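Local coordinates for probable succinyl-CoA:3-ketoacid coenzyme A transferase subunit B (Bacillus subtilis, PDB 3CDK), which probably transfers coenzyme A from succinyl-CoA to a 3-oxo acid, giving a 3-oxoacyl-CoA and succinate, as one subunit of a two-subunit CoA-transferase, at residues B[5-10]-B[175-180]. Numbering follows the deposited sequence.
Sequences KEARKR and ITDLAV
Ala7 and Asp177 bring the two backbones together, their CA atoms 4.9 Å apart, where the first turns of helix 5-16 meet the tight turn linking strands 173-175 and 179-184. The small methyl of Ala7 permits this approach: its CB lies 3.9 Å from Asp177 CB, which also rests on Ala7 CA. With CG between its backbone N and carbonyl carbon (chi1 41°), Asp177 keeps OD2 beside the Ala7 methyl, 4.0 Å from Ala7 CB, while OD1 accepts a hydrogen bond from His148 N. OD2 also lies close to Glu147 OE2, and that like charge would probably raise the pKa of one of the two. The turn closes an antiparallel hairpin at the edge of the parallel strands 102-105, 141-145 and 173-175 of the CoA-transferase fold. Thr176 suits it because its hydroxyl accepts from Leu178 N, making an ST turn, and from Ala179 N at 2.7 Å, making an ST motif; it also hydrogen-bonds His148 ND1. One helical turn after Ala7, the extended chain of Arg10 runs alongside the turn, its CD 3.7 Å from Asp177 O, and touches Gln194 and Asp195. Ile175 approaches the helix backbone, its CD1 4.3 Å from Arg10 O, a loose contact.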
loop_
_atom_site.group_PDB
_atom_site.type_symbol
_atom_site.label_atom_id
_atom_site.label_comp_id
_atom_site.label_asym_id
_atom_site.label_seq_id
_atom_site.Cartn_x
_atom_site.Cartn_y
_atom_site.Cartn_z
ATOM N N LYS B 5 20.687 -23.321 -29.573
ATOM C CA LYS B 5 20.017 -22.123 -30.086
ATOM C C LYS B 5 18.676 -22.370 -30.772
ATOM O O LYS B 5 17.831 -21.470 -30.819
ATOM C CB LYS B 5 20.949 -21.293 -30.968
ATOM C CG LYS B 5 21.555 -20.124 -30.216
ATOM C CD LYS B 5 22.595 -19.393 -31.040
ATOM C CE LYS B 5 23.054 -18.131 -30.319
ATOM N NZ LYS B 5 24.365 -17.673 -30.858
ATOM N N GLU B 6 18.488 -23.579 -31.304
ATOM C CA GLU B 6 17.165 -24.023 -31.751
ATOM C C GLU B 6 16.314 -24.477 -30.559
ATOM O O GLU B 6 15.116 -24.174 -30.503
ATOM C CB GLU B 6 17.253 -25.122 -32.815
ATOM C CG GLU B 6 17.800 -24.642 -34.161
ATOM C CD GLU B 6 19.313 -24.863 -34.322
ATOM O OE1 GLU B 6 20.072 -24.673 -33.341
ATOM O OE2 GLU B 6 19.743 -25.223 -35.442
ATOM N N ALA B 7 16.927 -25.183 -29.605
ATOM C CA ALA B 7 16.263 -25.503 -28.339
ATOM C C ALA B 7 15.536 -24.254 -27.850
ATOM O O ALA B 7 14.313 -24.253 -27.672
ATOM C CB ALA B 7 17.279 -25.979 -27.300
ATOM N N ARG B 8 16.313 -23.186 -27.691
ATOM C CA ARG B 8 15.860 -21.885 -27.241
ATOM C C ARG B 8 14.825 -21.254 -28.168
ATOM O O ARG B 8 13.841 -20.694 -27.686
ATOM C CB ARG B 8 17.068 -20.965 -27.132
ATOM C CG ARG B 8 17.101 -20.107 -25.909
ATOM C CD ARG B 8 18.538 -19.923 -25.431
ATOM N NE ARG B 8 18.579 -19.170 -24.178
ATOM C CZ ARG B 8 19.475 -19.336 -23.202
ATOM N NH1 ARG B 8 20.441 -20.251 -23.310
ATOM N NH2 ARG B 8 19.394 -18.579 -22.105
ATOM N N LYS B 9 15.041 -21.335 -29.483
ATOM C CA LYS B 9 14.133 -20.706 -30.446
ATOM C C LYS B 9 12.800 -21.454 -30.517
ATOM O O LYS B 9 11.742 -20.850 -30.748
ATOM C CB LYS B 9 14.812 -20.521 -31.814
ATOM C CG LYS B 9 13.929 -20.693 -33.068
ATOM C CD LYS B 9 14.003 -22.133 -33.609
ATOM C CE LYS B 9 12.722 -22.557 -34.355
ATOM N NZ LYS B 9 12.717 -22.197 -35.819
ATOM N N ARG B 10 12.858 -22.766 -30.291
ATOM C CA ARG B 10 11.657 -23.611 -30.210
ATOM C C ARG B 10 10.837 -23.232 -28.998
ATOM O O ARG B 10 9.637 -22.966 -29.083
ATOM C CB ARG B 10 12.045 -25.082 -30.078
ATOM C CG ARG B 10 12.360 -25.757 -31.397
ATOM C CD ARG B 10 12.388 -27.260 -31.204
ATOM N NE ARG B 10 13.102 -27.901 -32.296
ATOM C CZ ARG B 10 12.846 -29.123 -32.758
ATOM N NH1 ARG B 10 13.564 -29.599 -33.765
ATOM N NH2 ARG B 10 11.881 -29.864 -32.221
ATOM N N ILE B 175 6.667 -25.707 -20.983
ATOM C CA ILE B 175 7.135 -25.969 -22.334
ATOM C C ILE B 175 8.655 -26.226 -22.407
ATOM O O ILE B 175 9.467 -25.443 -21.922
ATOM C CB ILE B 175 6.618 -24.950 -23.416
ATOM C CG1 ILE B 175 7.730 -24.050 -23.887
ATOM C CG2 ILE B 175 5.354 -24.143 -22.997
ATOM C CD1 ILE B 175 7.718 -23.886 -25.309
ATOM N N THR B 176 9.037 -27.353 -22.992
ATOM C CA THR B 176 10.455 -27.621 -23.159
ATOM C C THR B 176 10.805 -27.501 -24.631
ATOM O O THR B 176 9.978 -27.065 -25.421
ATOM C CB THR B 176 10.867 -29.019 -22.618
ATOM O OG1 THR B 176 10.296 -30.072 -23.429
ATOM C CG2 THR B 176 10.477 -29.175 -21.172
ATOM N N ASP B 177 12.034 -27.861 -24.984
ATOM C CA ASP B 177 12.448 -27.919 -26.376
ATOM C C ASP B 177 11.874 -29.177 -26.989
ATOM O O ASP B 177 11.935 -29.377 -28.205
ATOM C CB ASP B 177 13.984 -27.933 -26.496
ATOM C CG ASP B 177 14.659 -28.818 -25.445
ATOM O OD1 ASP B 177 14.105 -28.991 -24.330
ATOM O OD2 ASP B 177 15.758 -29.331 -25.737
ATOM N N LEU B 178 11.321 -30.032 -26.132
ATOM C CA LEU B 178 10.814 -31.330 -26.571
ATOM C C LEU B 178 9.300 -31.423 -26.496
ATOM O O LEU B 178 8.663 -31.996 -27.401
ATOM C CB LEU B 178 11.439 -32.447 -25.735
ATOM C CG LEU B 178 12.792 -33.052 -26.165
ATOM C CD1 LEU B 178 13.814 -32.095 -26.856
ATOM C CD2 LEU B 178 13.411 -33.769 -24.966
ATOM N N ALA B 179 8.715 -30.843 -25.443
ATOM C CA ALA B 179 7.331 -31.143 -25.114
ATOM C C ALA B 179 6.584 -30.003 -24.495
ATOM O O ALA B 179 7.180 -29.026 -24.025
ATOM C CB ALA B 179 7.267 -32.343 -24.200
ATOM N N VAL B 180 5.264 -30.133 -24.496
ATOM C CA VAL B 180 4.436 -29.267 -23.695
ATOM C C VAL B 180 3.659 -30.125 -22.693
ATOM O O VAL B 180 3.116 -31.193 -23.066
ATOM C CB VAL B 180 3.469 -28.462 -24.551
ATOM C CG1 VAL B 180 2.810 -27.348 -23.700
ATOM C CG2 VAL B 180 4.190 -27.887 -25.751
#